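Putative type 11 methyltransferase (Sulfolobus solfataricus, PDB 3I9F) is a putative class I methyltransferase that probably transfers a methyl group from S-adenosylmethionine to a substrate not yet identified. Local coordinates at residues Y43-N48 / S66-I71; E97-L102 / F137-V142; V108-W113 / L155-K160. All blocks are in the same frame, centred on the assembly; numbering follows the deposited sequence.

Overall arrangement
The three contacts share one mixed seven-stranded sheet of the Rossmann-like methyltransferase fold and follow it from one flank to the other. Contact 1 packs the end of strand 39-45 on the loop after strand 63-65, and contact 3 joins the reversed strand 152-159 to strand 106-113, their centres about 19 Å apart. Contact 2, about 9 Å centre to centre from contact 3 and about 17 Å from contact 1, touches both: Arg100 NH1 meets Ile71 O, and Arg159 NH2 Lys99 O, each at 2.8 Å. No cofactor is bound. One zinc lies about 8 Å from the Ile47 side chain; another, held by Asp104 and C-terminal tag histidines, about 9 Å from that of Leu102.

Contact 1: Y43-N48 / S66-I71; sequences YCIDIN and SDPKEI
Asp46, whose carbonyl O rests 3.6 Å from Ser66 CA, has its carboxylate held by backbone N-H groups at both oxygens. Asn48 N gives Asp46 OD2 a bond of 2.9 Å, nearly straight at 168°, and so closes an Asx turn; Gly27 N donates to Asp46 OD1. The turn leads directly into helix 49-58, where Asn48, as N-cap, accepts from Ala51 N with its OD1. Next to this polar corner the contact is apolar. Ile45 comes across Pro68 at about a right angle and sets its CD1 on Pro68 CB at 3.5 Å, while its other branch, CG2, reaches the chain at Asp67 N. The position of Asp46 is a familiar one in class I methyltransferases: the second strand of the Rossmann-like sheet ends in an acidic residue close to the glycine-rich loop after the first strand, and relatives commonly use this corner for the ribose of S-adenosylmethionine, a role that remains an inference here. Further back along the strand, Tyr43 receives Ile71 over one face of its ring. The CG1 methylene of Ile71 stands 3.9 Å from the Tyr43 ring centroid and only 12° off the normal, a CH-pi contact. Because CG1 is anti to the carbonyl carbon (chi1 -58°) and the chain continues extended, Ile71 CD1 reaches back over Tyr43 CG at 3.8 Å and goes on to meet Ile45 CD1 at 4.0 Å, whereas CG2 lies toward CE2 and CZ. Residues 66-71 are themselves shaped by a second Asx turn, in which Lys69 N approaches Asp67 OD2 from above the carboxylate plane at 2.9 Å. Ser66 OG bonds to Glu70 OE2 of the second subunit, and the same bond recurs between Glu70 OE2 of this chain and that subunit's Ser66 OG.

Contact 2: E97-L102 / F137-V142; sequences EVKRIL and FSNFVV
The ring of Phe140 points at the last turn of helix 91-101, and two side chains of the helix, Val98 and Lys99, and Leu102 just after it are set at different angles round the far end of the ring. Leu102 comes in at the rim, its CD2 lying in the ring plane 4.0 Å from Phe140 CE1. Lys99 also meets the edge, but with an aliphatic part of its chain: CG is 4.0 Å from Phe140 CZ. Val98 fills in obliquely, neither squarely over the ring nor beside it, and touches Phe140 CZ with CG1 at 4.0 Å. One face of the same ring carries Phe137, whose CD1 stands 4.2 Å above the plane and toward the rim, a neighbour supplied by the type I turn from Phe137 to Phe140. In the Rossmann-like fold this is the helix that leads into the fifth strand of the sheet, and Val98, Leu102, Phe137 and Phe140 all rest on Val108 of that strand. Past the ring, the Lys99 chain bends at chi3 (-58°) and crosses Asn139 at about a right angle. Its NZ donates to Asn139 OD1 at 2.9 Å, meeting the oxygen from above the amide, 41° out of the carbonyl plane, while CD lies 3.4 Å from that oxygen. A leucine in place of Lys99 would lack the ammonium group and would probably leave Asn139 OD1 without this donor and its amide freer to turn. Arg159 NH2 donates to the carbonyl oxygens of Lys99 and Leu102 where the helix ends. Arg100, which does not touch residues 137-142, holds Glu97 side-on with NE and NH2, one nitrogen to each carboxylate oxygen; the NH2 bond to Glu97 OE1 measures 2.8 Å. Arg100 NH1 goes to Asp73 and to Ile71 O.

Contact 3: V108-W113 / L155-K160; sequences VIIIDW and LVLKRK
Val108 swings CG1 opposite its own backbone nitrogen (chi1 174°), and Leu157 takes a chi1 of -100°, away from the usual staggered positions; together these settings bring Val108 CG1 and Leu157 CD2 to 4.2 Å, with the two side chains slanting across one another. The pair joins strand 106-113 to the reversed strand that marks class I methyltransferases: strand 152-159 runs antiparallel to both neighbours and is inserted between strands 106-113 and 140-146, giving the order 3-2-1-4-5-7-6. The axes of segments 108-113 and 155-159 approach to 4.7 Å. Two hydrogen-bonded pairs flank a non-hydrogen-bonded one. In the first, Val108 N reaches Leu157 O and Leu157 N returns to Val108 O at 2.8 Å; in the second, Ile110 N bonds to Leu155 O and Leu155 N to Ile110 O at 2.7 Å. Ile110 and Leu155 share the sheet face of Val108 and Leu157, and there Ile110 CB packs against Leu155 CD1 at 4.3 Å. Ile109 and Val156, the central pair, point to the other face, where both lie against Ile13 of helix 10-14. Between the hydrogen-bonded pairs the Val156 CA-H points at Val108 O, and the matching contact on the other strand sets Ile109 CA 3.3 Å from Leu155 O, with Ile109 CG2 beside that oxygen at 3.6 Å.

Contact 1: Y43-N48 / S66-I71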
ATOM      1  N   TYR B  43       7.295   4.816  -0.084  1.00 40.76           N
ATOM      2  CA  TYR B  43       5.887   5.140   0.045  1.00 40.48           C
ATOM      3  C   TYR B  43       5.706   6.634  -0.188  1.00 41.13           C
ATOM      4  O   TYR B  43       6.451   7.445   0.375  1.00 42.16           O
ATOM      5  CB  TYR B  43       5.400   4.843   1.447  1.00 39.94           C
ATOM      6  CG  TYR B  43       5.395   3.414   1.888  1.00 38.94           C
ATOM      7  CD1 TYR B  43       4.356   2.575   1.546  1.00 38.13           C
ATOM      8  CD2 TYR B  43       6.403   2.905   2.716  1.00 38.24           C
ATOM      9  CE1 TYR B  43       4.321   1.257   1.968  1.00 36.84           C
ATOM     10  CE2 TYR B  43       6.358   1.601   3.163  1.00 37.09           C
ATOM     11  CZ  TYR B  43       5.310   0.779   2.783  1.00 36.57           C
ATOM     12  OH  TYR B  43       5.249  -0.540   3.193  1.00 37.98           O
ATOM     13  N   CYS B  44       4.719   6.994  -0.992  1.00 41.33           N
ATOM     14  CA  CYS B  44       4.271   8.364  -1.146  1.00 42.49           C
ATOM     15  C   CYS B  44       2.855   8.529  -0.608  1.00 41.28           C
ATOM     16  O   CYS B  44       1.921   7.905  -1.110  1.00 40.45           O
ATOM     17  CB  CYS B  44       4.249   8.720  -2.610  1.00 42.92           C
ATOM     18  SG  CYS B  44       5.892   8.865  -3.284  1.00 52.24           S
ATOM     19  N   ILE B  45       2.710   9.386   0.391  1.00 40.46           N
ATOM     20  CA  ILE B  45       1.414   9.701   0.985  1.00 40.12           C
ATOM     21  C   ILE B  45       0.924  11.109   0.616  1.00 40.02           C
ATOM     22  O   ILE B  45       1.628  12.092   0.777  1.00 39.35           O
ATOM     23  CB  ILE B  45       1.471   9.626   2.528  1.00 40.04           C
ATOM     24  CG1 ILE B  45       2.138   8.314   2.949  1.00 39.21           C
ATOM     25  CG2 ILE B  45       0.071   9.818   3.102  1.00 38.21           C
ATOM     26  CD1 ILE B  45       1.945   7.904   4.353  1.00 39.35           C
ATOM     27  N   ASP B  46      -0.291  11.201   0.124  1.00 40.36           N
ATOM     28  CA  ASP B  46      -0.922  12.492  -0.027  1.00 41.24           C
ATOM     29  C   ASP B  46      -2.434  12.340  -0.088  1.00 40.78           C
ATOM     30  O   ASP B  46      -2.972  11.430  -0.712  1.00 39.77           O
ATOM     31  CB  ASP B  46      -0.381  13.267  -1.255  1.00 41.77           C
ATOM     32  CG  ASP B  46      -0.506  14.812  -1.098  1.00 45.55           C
ATOM     33  OD1 ASP B  46       0.518  15.520  -1.283  1.00 47.44           O
ATOM     34  OD2 ASP B  46      -1.624  15.326  -0.762  1.00 49.95           O
ATOM     35  N   ILE B  47      -3.102  13.238   0.615  1.00 41.37           N
ATOM     36  CA  ILE B  47      -4.544  13.344   0.574  1.00 41.65           C
ATOM     37  C   ILE B  47      -5.033  13.727  -0.833  1.00 42.42           C
ATOM     38  O   ILE B  47      -6.077  13.304  -1.253  1.00 42.97           O
ATOM     39  CB  ILE B  47      -5.036  14.371   1.595  1.00 41.51           C
ATOM     40  CG1 ILE B  47      -6.569  14.406   1.590  1.00 43.11           C
ATOM     41  CG2 ILE B  47      -4.459  15.764   1.285  1.00 38.56           C
ATOM     42  CD1 ILE B  47      -7.165  14.848   2.881  1.00 46.01           C
ATOM     43  N   ASN B  48      -4.251  14.504  -1.562  1.00 44.00           N
ATOM     44  CA  ASN B  48      -4.598  14.925  -2.934  1.00 44.84           C
ATOM     45  C   ASN B  48      -4.522  13.763  -3.925  1.00 45.26           C
ATOM     46  O   ASN B  48      -3.442  13.339  -4.292  1.00 44.22           O
ATOM     47  CB  ASN B  48      -3.676  16.073  -3.381  1.00 44.60           C
ATOM     48  CG  ASN B  48      -3.942  16.534  -4.828  1.00 45.65           C
ATOM     49  OD1 ASN B  48      -4.703  15.905  -5.579  1.00 48.67           O
ATOM     50  ND2 ASN B  48      -3.338  17.643  -5.207  1.00 41.70           N
ATOM     51  N   SER B  66      -3.249   7.117   0.323  1.00 32.76           N
ATOM     52  CA  SER B  66      -4.005   8.299   0.770  1.00 33.30           C
ATOM     53  C   SER B  66      -3.664   8.653   2.207  1.00 33.83           C
ATOM     54  O   SER B  66      -3.927   9.744   2.641  1.00 34.49           O
ATOM     55  CB  SER B  66      -5.517   8.066   0.665  1.00 33.05           C
ATOM     56  OG  SER B  66      -5.974   7.153   1.652  1.00 34.84           O
ATOM     57  N   ASP B  67      -2.999   7.746   2.911  1.00 34.14           N
ATOM     58  CA  ASP B  67      -2.887   7.798   4.332  1.00 35.20           C
ATOM     59  C   ASP B  67      -1.905   6.675   4.773  1.00 34.63           C
ATOM     60  O   ASP B  67      -1.749   5.688   4.082  1.00 34.51           O
ATOM     61  CB  ASP B  67      -4.302   7.499   4.840  1.00 36.02           C
ATOM     62  CG  ASP B  67      -4.383   7.424   6.303  1.00 39.51           C
ATOM     63  OD1 ASP B  67      -4.519   8.502   6.937  1.00 47.77           O
ATOM     64  OD2 ASP B  67      -4.281   6.305   6.826  1.00 45.56           O
ATOM     65  N   PRO B  68      -1.286   6.787   5.942  1.00 33.80           N
ATOM     66  CA  PRO B  68      -0.313   5.787   6.323  1.00 33.71           C
ATOM     67  C   PRO B  68      -0.850   4.513   6.995  1.00 33.78           C
ATOM     68  O   PRO B  68      -0.074   3.640   7.367  1.00 34.08           O
ATOM     69  CB  PRO B  68       0.596   6.550   7.269  1.00 33.63           C
ATOM     70  CG  PRO B  68      -0.331   7.465   7.951  1.00 35.08           C
ATOM     71  CD  PRO B  68      -1.252   7.934   6.839  1.00 34.14           C
ATOM     72  N   LYS B  69      -2.152   4.354   7.087  1.00 33.89           N
ATOM     73  CA  LYS B  69      -2.725   3.192   7.741  1.00 34.27           C
ATOM     74  C   LYS B  69      -2.102   1.826   7.323  1.00 34.60           C
ATOM     75  O   LYS B  69      -1.794   1.007   8.167  1.00 33.79           O
ATOM     76  CB  LYS B  69      -4.238   3.195   7.512  1.00 34.03           C
ATOM     77  CG  LYS B  69      -5.012   2.022   8.060  1.00 34.48           C
ATOM     78  CD  LYS B  69      -6.483   2.136   7.555  1.00 38.26           C
ATOM     79  CE  LYS B  69      -7.325   0.862   7.745  1.00 38.68           C
ATOM     80  NZ  LYS B  69      -7.171   0.275   9.103  1.00 37.82           N
ATOM     81  N   GLU B  70      -1.938   1.573   6.033  1.00 35.12           N
ATOM     82  CA  GLU B  70      -1.566   0.216   5.591  1.00 35.32           C
ATOM     83  C   GLU B  70      -0.061  -0.062   5.656  1.00 35.21           C
ATOM     84  O   GLU B  70       0.379  -1.162   5.363  1.00 36.34           O
ATOM     85  CB  GLU B  70      -2.115  -0.050   4.206  1.00 34.99           C
ATOM     86  CG  GLU B  70      -3.658  -0.009   4.114  1.00 36.32           C
ATOM     87  CD  GLU B  70      -4.392  -1.076   4.978  1.00 36.94           C
ATOM     88  OE1 GLU B  70      -3.756  -2.080   5.368  1.00 37.96           O
ATOM     89  OE2 GLU B  70      -5.609  -0.907   5.267  1.00 35.89           O
ATOM     90  N   ILE B  71       0.713   0.948   6.056  1.00 34.69           N
ATOM     91  CA  ILE B  71       2.117   0.796   6.284  1.00 33.60           C
ATOM     92  C   ILE B  71       2.295   0.102   7.627  1.00 34.41           C
ATOM     93  O   ILE B  71       1.719   0.531   8.639  1.00 34.28           O
ATOM     94  CB  ILE B  71       2.873   2.114   6.351  1.00 33.13           C
ATOM     95  CG1 ILE B  71       2.704   2.936   5.064  1.00 31.56           C
ATOM     96  CG2 ILE B  71       4.326   1.829   6.595  1.00 31.18           C
ATOM     97  CD1 ILE B  71       3.440   4.305   5.059  1.00 27.40           C
TER

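Contact 2: E97-L102 / F137-V142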
ATOM      1  N   GLU B  97       0.866   8.290  13.850  1.00 31.12           N
ATOM      2  CA  GLU B  97       1.211   7.332  12.810  1.00 31.12           C
ATOM      3  C   GLU B  97       2.700   7.304  12.514  1.00 30.71           C
ATOM      4  O   GLU B  97       3.268   6.253  12.212  1.00 29.48           O
ATOM      5  CB  GLU B  97       0.472   7.667  11.538  1.00 31.25           C
ATOM      6  CG  GLU B  97      -1.028   7.302  11.556  1.00 34.86           C
ATOM      7  CD  GLU B  97      -1.282   5.843  11.735  1.00 36.42           C
ATOM      8  OE1 GLU B  97      -1.289   5.118  10.734  1.00 39.34           O
ATOM      9  OE2 GLU B  97      -1.483   5.406  12.895  1.00 43.00           O
ATOM     10  N   VAL B  98       3.315   8.477  12.540  1.00 30.88           N
ATOM     11  CA  VAL B  98       4.745   8.588  12.468  1.00 31.23           C
ATOM     12  C   VAL B  98       5.354   7.701  13.571  1.00 32.19           C
ATOM     13  O   VAL B  98       6.214   6.895  13.298  1.00 32.42           O
ATOM     14  CB  VAL B  98       5.227  10.068  12.652  1.00 31.40           C
ATOM     15  CG1 VAL B  98       6.669  10.075  13.159  1.00 30.27           C
ATOM     16  CG2 VAL B  98       5.045  10.899  11.332  1.00 30.01           C
ATOM     17  N   LYS B  99       4.867   7.799  14.800  1.00 32.48           N
ATOM     18  CA  LYS B  99       5.453   7.001  15.860  1.00 33.19           C
ATOM     19  C   LYS B  99       5.218   5.539  15.678  1.00 33.73           C
ATOM     20  O   LYS B  99       6.049   4.743  16.090  1.00 35.17           O
ATOM     21  CB  LYS B  99       5.003   7.447  17.251  1.00 33.19           C
ATOM     22  CG  LYS B  99       5.536   8.810  17.593  1.00 35.56           C
ATOM     23  CD  LYS B  99       5.211   9.275  19.006  1.00 40.08           C
ATOM     24  CE  LYS B  99       3.729   9.324  19.348  1.00 45.40           C
ATOM     25  NZ  LYS B  99       3.390  10.268  20.496  1.00 48.65           N
ATOM     26  N   ARG B 100       4.102   5.142  15.074  1.00 33.99           N
ATOM     27  CA  ARG B 100       3.797   3.712  14.973  1.00 33.25           C
ATOM     28  C   ARG B 100       4.632   3.049  13.866  1.00 33.82           C
ATOM     29  O   ARG B 100       5.083   1.922  14.058  1.00 34.33           O
ATOM     30  CB  ARG B 100       2.303   3.486  14.775  1.00 32.74           C
ATOM     31  CG  ARG B 100       1.848   2.140  14.250  1.00 31.83           C
ATOM     32  CD  ARG B 100       0.327   2.127  13.819  1.00 31.44           C
ATOM     33  NE  ARG B 100       0.073   2.708  12.500  1.00 27.84           N
ATOM     34  CZ  ARG B 100       0.438   2.167  11.340  1.00 29.58           C
ATOM     35  NH1 ARG B 100       1.063   1.001  11.296  1.00 31.46           N
ATOM     36  NH2 ARG B 100       0.161   2.777  10.188  1.00 28.17           N
ATOM     37  N   ILE B 101       4.842   3.737  12.743  1.00 33.37           N
ATOM     38  CA  ILE B 101       5.464   3.111  11.593  1.00 33.42           C
ATOM     39  C   ILE B 101       6.969   3.202  11.658  1.00 34.07           C
ATOM     40  O   ILE B 101       7.632   2.353  11.148  1.00 33.96           O
ATOM     41  CB  ILE B 101       4.957   3.654  10.226  1.00 33.38           C
ATOM     42  CG1 ILE B 101       5.252   5.139  10.061  1.00 33.87           C
ATOM     43  CG2 ILE B 101       3.465   3.373  10.044  1.00 32.37           C
ATOM     44  CD1 ILE B 101       4.886   5.706   8.674  1.00 33.41           C
ATOM     45  N   LEU B 102       7.513   4.231  12.291  1.00 35.19           N
ATOM     46  CA  LEU B 102       8.967   4.414  12.376  1.00 35.99           C
ATOM     47  C   LEU B 102       9.644   3.345  13.285  1.00 37.24           C
ATOM     48  O   LEU B 102       9.096   2.956  14.322  1.00 35.96           O
ATOM     49  CB  LEU B 102       9.281   5.813  12.910  1.00 35.42           C
ATOM     50  CG  LEU B 102      10.699   6.339  12.717  1.00 34.47           C
ATOM     51  CD1 LEU B 102      11.013   6.613  11.230  1.00 29.79           C
ATOM     52  CD2 LEU B 102      10.920   7.579  13.586  1.00 29.71           C
ATOM     53  N   PHE B 137       6.514  17.273  17.347  1.00 38.42           N
ATOM     54  CA  PHE B 137       7.397  16.146  17.363  1.00 39.33           C
ATOM     55  C   PHE B 137       8.092  16.111  18.705  1.00 41.37           C
ATOM     56  O   PHE B 137       9.307  16.042  18.769  1.00 41.66           O
ATOM     57  CB  PHE B 137       8.388  16.273  16.222  1.00 38.89           C
ATOM     58  CG  PHE B 137       7.779  16.051  14.861  1.00 37.70           C
ATOM     59  CD1 PHE B 137       7.835  14.810  14.263  1.00 37.76           C
ATOM     60  CD2 PHE B 137       7.144  17.081  14.183  1.00 36.17           C
ATOM     61  CE1 PHE B 137       7.279  14.595  13.030  1.00 36.53           C
ATOM     62  CE2 PHE B 137       6.604  16.880  12.960  1.00 33.73           C
ATOM     63  CZ  PHE B 137       6.663  15.633  12.378  1.00 36.73           C
ATOM     64  N   SER B 138       7.296  16.112  19.775  1.00 43.66           N
ATOM     65  CA  SER B 138       7.790  16.261  21.152  1.00 45.33           C
ATOM     66  C   SER B 138       8.425  15.014  21.790  1.00 46.01           C
ATOM     67  O   SER B 138       8.978  15.128  22.890  1.00 46.40           O
ATOM     68  CB  SER B 138       6.624  16.668  22.034  1.00 46.06           C
ATOM     69  OG  SER B 138       5.636  15.637  21.962  1.00 47.73           O
ATOM     70  N   ASN B 139       8.309  13.851  21.141  1.00 46.37           N
ATOM     71  CA  ASN B 139       9.024  12.640  21.560  1.00 47.58           C
ATOM     72  C   ASN B 139      10.301  12.464  20.730  1.00 47.41           C
ATOM     73  O   ASN B 139      10.798  11.341  20.546  1.00 46.87           O
ATOM     74  CB  ASN B 139       8.146  11.398  21.385  1.00 48.03           C
ATOM     75  CG  ASN B 139       6.769  11.553  22.021  1.00 51.58           C
ATOM     76  OD1 ASN B 139       5.739  11.775  21.316  1.00 57.68           O
ATOM     77  ND2 ASN B 139       6.729  11.469  23.350  1.00 52.01           N
ATOM     78  N   PHE B 140      10.802  13.573  20.181  1.00 47.04           N
ATOM     79  CA  PHE B 140      11.951  13.527  19.284  1.00 46.59           C
ATOM     80  C   PHE B 140      12.897  14.635  19.627  1.00 46.44           C
ATOM     81  O   PHE B 140      12.502  15.652  20.175  1.00 46.26           O
ATOM     82  CB  PHE B 140      11.518  13.688  17.826  1.00 46.61           C
ATOM     83  CG  PHE B 140      10.613  12.597  17.335  1.00 45.71           C
ATOM     84  CD1 PHE B 140      11.104  11.577  16.566  1.00 43.86           C
ATOM     85  CD2 PHE B 140       9.257  12.613  17.641  1.00 44.10           C
ATOM     86  CE1 PHE B 140      10.264  10.574  16.141  1.00 43.92           C
ATOM     87  CE2 PHE B 140       8.430  11.614  17.231  1.00 42.13           C
ATOM     88  CZ  PHE B 140       8.921  10.601  16.483  1.00 43.50           C
ATOM     89  N   VAL B 141      14.149  14.447  19.266  1.00 47.10           N
ATOM     90  CA  VAL B 141      15.157  15.504  19.422  1.00 47.95           C
ATOM     91  C   VAL B 141      15.837  15.744  18.100  1.00 47.60           C
ATOM     92  O   VAL B 141      15.950  14.839  17.291  1.00 46.79           O
ATOM     93  CB  VAL B 141      16.232  15.201  20.574  1.00 48.36           C
ATOM     94  CG1 VAL B 141      15.720  15.767  21.916  1.00 48.53           C
ATOM     95  CG2 VAL B 141      16.532  13.715  20.714  1.00 47.66           C
ATOM     96  N   VAL B 142      16.280  16.976  17.892  1.00 48.24           N
ATOM     97  CA  VAL B 142      17.095  17.293  16.730  1.00 48.93           C
ATOM     98  C   VAL B 142      18.468  16.674  16.871  1.00 50.41           C
ATOM     99  O   VAL B 142      19.127  16.851  17.891  1.00 49.84           O
ATOM    100  CB  VAL B 142      17.319  18.794  16.535  1.00 48.81           C
ATOM    101  CG1 VAL B 142      18.140  19.017  15.238  1.00 47.89           C
ATOM    102  CG2 VAL B 142      15.985  19.534  16.473  1.00 47.46           C
TER

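Contact 3: V108-W113 / L155-K160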
ATOM      1  N   VAL B 108      13.279  11.168  11.297  1.00 38.26           N
ATOM      2  CA  VAL B 108      12.355  12.046  10.605  1.00 36.55           C
ATOM      3  C   VAL B 108      13.114  13.230  10.020  1.00 36.28           C
ATOM      4  O   VAL B 108      13.876  13.871  10.712  1.00 34.67           O
ATOM      5  CB  VAL B 108      11.262  12.549  11.570  1.00 36.79           C
ATOM      6  CG1 VAL B 108      10.358  13.621  10.876  1.00 34.10           C
ATOM      7  CG2 VAL B 108      10.440  11.346  12.111  1.00 34.33           C
ATOM      8  N   ILE B 109      12.903  13.510   8.745  1.00 36.50           N
ATOM      9  CA  ILE B 109      13.516  14.655   8.099  1.00 37.55           C
ATOM     10  C   ILE B 109      12.473  15.724   7.850  1.00 38.14           C
ATOM     11  O   ILE B 109      11.542  15.481   7.114  1.00 39.13           O
ATOM     12  CB  ILE B 109      14.130  14.298   6.724  1.00 37.53           C
ATOM     13  CG1 ILE B 109      15.084  13.099   6.842  1.00 39.22           C
ATOM     14  CG2 ILE B 109      14.875  15.479   6.184  1.00 36.98           C
ATOM     15  CD1 ILE B 109      15.154  12.218   5.589  1.00 39.14           C
ATOM     16  N   ILE B 110      12.649  16.908   8.446  1.00 38.48           N
ATOM     17  CA  ILE B 110      11.815  18.068   8.167  1.00 38.05           C
ATOM     18  C   ILE B 110      12.528  19.070   7.279  1.00 38.49           C
ATOM     19  O   ILE B 110      13.626  19.501   7.593  1.00 38.67           O
ATOM     20  CB  ILE B 110      11.438  18.846   9.467  1.00 38.26           C
ATOM     21  CG1 ILE B 110      10.755  17.930  10.498  1.00 37.58           C
ATOM     22  CG2 ILE B 110      10.571  20.080   9.147  1.00 35.32           C
ATOM     23  CD1 ILE B 110       9.768  16.975   9.934  1.00 36.91           C
ATOM     24  N   ILE B 111      11.890  19.435   6.173  1.00 38.86           N
ATOM     25  CA  ILE B 111      12.226  20.628   5.420  1.00 39.05           C
ATOM     26  C   ILE B 111      10.992  21.508   5.371  1.00 39.59           C
ATOM     27  O   ILE B 111       9.908  21.031   5.081  1.00 41.33           O
ATOM     28  CB  ILE B 111      12.657  20.295   3.990  1.00 39.46           C
ATOM     29  CG1 ILE B 111      13.914  19.399   4.029  1.00 40.73           C
ATOM     30  CG2 ILE B 111      12.956  21.565   3.218  1.00 36.94           C
ATOM     31  CD1 ILE B 111      14.229  18.713   2.697  1.00 41.70           C
ATOM     32  N   ASP B 112      11.146  22.786   5.691  1.00 39.57           N
ATOM     33  CA  ASP B 112      10.068  23.732   5.584  1.00 39.40           C
ATOM     34  C   ASP B 112      10.630  25.124   5.476  1.00 39.25           C
ATOM     35  O   ASP B 112      11.808  25.349   5.768  1.00 39.01           O
ATOM     36  CB  ASP B 112       9.128  23.664   6.805  1.00 39.40           C
ATOM     37  CG  ASP B 112       7.664  23.969   6.446  1.00 40.00           C
ATOM     38  OD1 ASP B 112       7.405  24.419   5.301  1.00 41.36           O
ATOM     39  OD2 ASP B 112       6.755  23.732   7.290  1.00 40.32           O
ATOM     40  N   TRP B 113       9.743  26.041   5.091  1.00 39.06           N
ATOM     41  CA  TRP B 113      10.021  27.441   4.899  1.00 39.67           C
ATOM     42  C   TRP B 113      10.334  28.180   6.182  1.00 40.94           C
ATOM     43  O   TRP B 113       9.738  27.899   7.192  1.00 41.74           O
ATOM     44  CB  TRP B 113       8.812  28.090   4.263  1.00 39.23           C
ATOM     45  CG  TRP B 113       8.557  27.664   2.860  1.00 39.45           C
ATOM     46  CD1 TRP B 113       7.784  26.627   2.454  1.00 39.44           C
ATOM     47  CD2 TRP B 113       9.082  28.263   1.672  1.00 38.14           C
ATOM     48  NE1 TRP B 113       7.775  26.546   1.078  1.00 39.63           N
ATOM     49  CE2 TRP B 113       8.566  27.534   0.570  1.00 39.30           C
ATOM     50  CE3 TRP B 113       9.900  29.359   1.427  1.00 38.26           C
ATOM     51  CZ2 TRP B 113       8.841  27.874  -0.757  1.00 38.67           C
ATOM     52  CZ3 TRP B 113      10.196  29.696   0.096  1.00 37.91           C
ATOM     53  CH2 TRP B 113       9.673  28.952  -0.971  1.00 39.56           C
ATOM     54  N   LEU B 155      15.699  19.815   9.363  1.00 39.28           N
ATOM     55  CA  LEU B 155      16.066  19.091  10.578  1.00 39.05           C
ATOM     56  C   LEU B 155      16.116  17.588  10.303  1.00 39.57           C
ATOM     57  O   LEU B 155      15.425  17.072   9.403  1.00 40.26           O
ATOM     58  CB  LEU B 155      15.070  19.355  11.690  1.00 38.66           C
ATOM     59  CG  LEU B 155      14.629  20.797  11.969  1.00 38.71           C
ATOM     60  CD1 LEU B 155      13.335  20.747  12.786  1.00 35.25           C
ATOM     61  CD2 LEU B 155      15.727  21.630  12.697  1.00 37.91           C
ATOM     62  N   VAL B 156      16.979  16.902  11.042  1.00 39.40           N
ATOM     63  CA  VAL B 156      16.963  15.477  11.092  1.00 39.39           C
ATOM     64  C   VAL B 156      16.682  15.218  12.540  1.00 40.21           C
ATOM     65  O   VAL B 156      17.298  15.825  13.399  1.00 41.68           O
ATOM     66  CB  VAL B 156      18.299  14.858  10.675  1.00 39.90           C
ATOM     67  CG1 VAL B 156      18.233  13.284  10.762  1.00 37.65           C
ATOM     68  CG2 VAL B 156      18.717  15.363   9.267  1.00 38.78           C
ATOM     69  N   LEU B 157      15.739  14.331  12.805  1.00 40.26           N
ATOM     70  CA  LEU B 157      15.185  14.140  14.106  1.00 40.38           C
ATOM     71  C   LEU B 157      15.289  12.659  14.439  1.00 41.22           C
ATOM     72  O   LEU B 157      15.074  11.847  13.566  1.00 40.53           O
ATOM     73  CB  LEU B 157      13.712  14.507  14.045  1.00 40.30           C
ATOM     74  CG  LEU B 157      13.151  15.826  14.503  1.00 40.54           C
ATOM     75  CD1 LEU B 157      13.913  16.953  13.915  1.00 41.31           C
ATOM     76  CD2 LEU B 157      11.683  15.894  14.121  1.00 39.61           C
ATOM     77  N   LYS B 158      15.585  12.322  15.693  1.00 42.82           N
ATOM     78  CA  LYS B 158      15.563  10.951  16.177  1.00 44.66           C
ATOM     79  C   LYS B 158      14.691  10.882  17.396  1.00 45.23           C
ATOM     80  O   LYS B 158      14.451  11.870  18.027  1.00 43.45           O
ATOM     81  CB  LYS B 158      16.974  10.500  16.585  1.00 46.08           C
ATOM     82  CG  LYS B 158      17.598  11.350  17.741  1.00 48.63           C
ATOM     83  CD  LYS B 158      19.051  11.010  18.044  1.00 52.83           C
ATOM     84  CE  LYS B 158      19.232  10.269  19.363  1.00 56.82           C
ATOM     85  NZ  LYS B 158      20.609  10.457  19.898  1.00 58.12           N
ATOM     86  N   ARG B 159      14.268   9.685  17.756  1.00 47.64           N
ATOM     87  CA  ARG B 159      13.437   9.514  18.933  1.00 50.18           C
ATOM     88  C   ARG B 159      14.153   9.857  20.225  1.00 52.46           C
ATOM     89  O   ARG B 159      15.300   9.476  20.398  1.00 53.13           O
ATOM     90  CB  ARG B 159      13.008   8.063  19.047  1.00 50.33           C
ATOM     91  CG  ARG B 159      12.042   7.585  17.986  1.00 50.48           C
ATOM     92  CD  ARG B 159      11.681   6.173  18.321  1.00 49.12           C
ATOM     93  NE  ARG B 159      10.813   5.490  17.361  1.00 49.17           N
ATOM     94  CZ  ARG B 159       9.475   5.531  17.355  1.00 44.03           C
ATOM     95  NH1 ARG B 159       8.818   6.295  18.192  1.00 41.69           N
ATOM     96  NH2 ARG B 159       8.792   4.802  16.475  1.00 43.40           N
ATOM     97  N   LYS B 160      13.485  10.535  21.152  1.00 54.93           N
ATOM     98  CA  LYS B 160      14.033  10.661  22.513  1.00 57.03           C
ATOM     99  C   LYS B 160      14.325   9.279  23.112  1.00 59.57           C
ATOM    100  O   LYS B 160      13.493   8.380  22.994  1.00 61.45           O
ATOM    101  CB  LYS B 160      13.063  11.399  23.440  1.00 56.62           C
ATOM    102  CG  LYS B 160      13.162  12.903  23.373  1.00 56.25           C
ATOM    103  CD  LYS B 160      12.323  13.584  24.444  1.00 56.55           C
ATOM    104  CE  LYS B 160      12.114  15.078  24.133  1.00 56.92           C
ATOM    105  NZ  LYS B 160      10.829  15.602  24.712  1.00 57.84           N
TER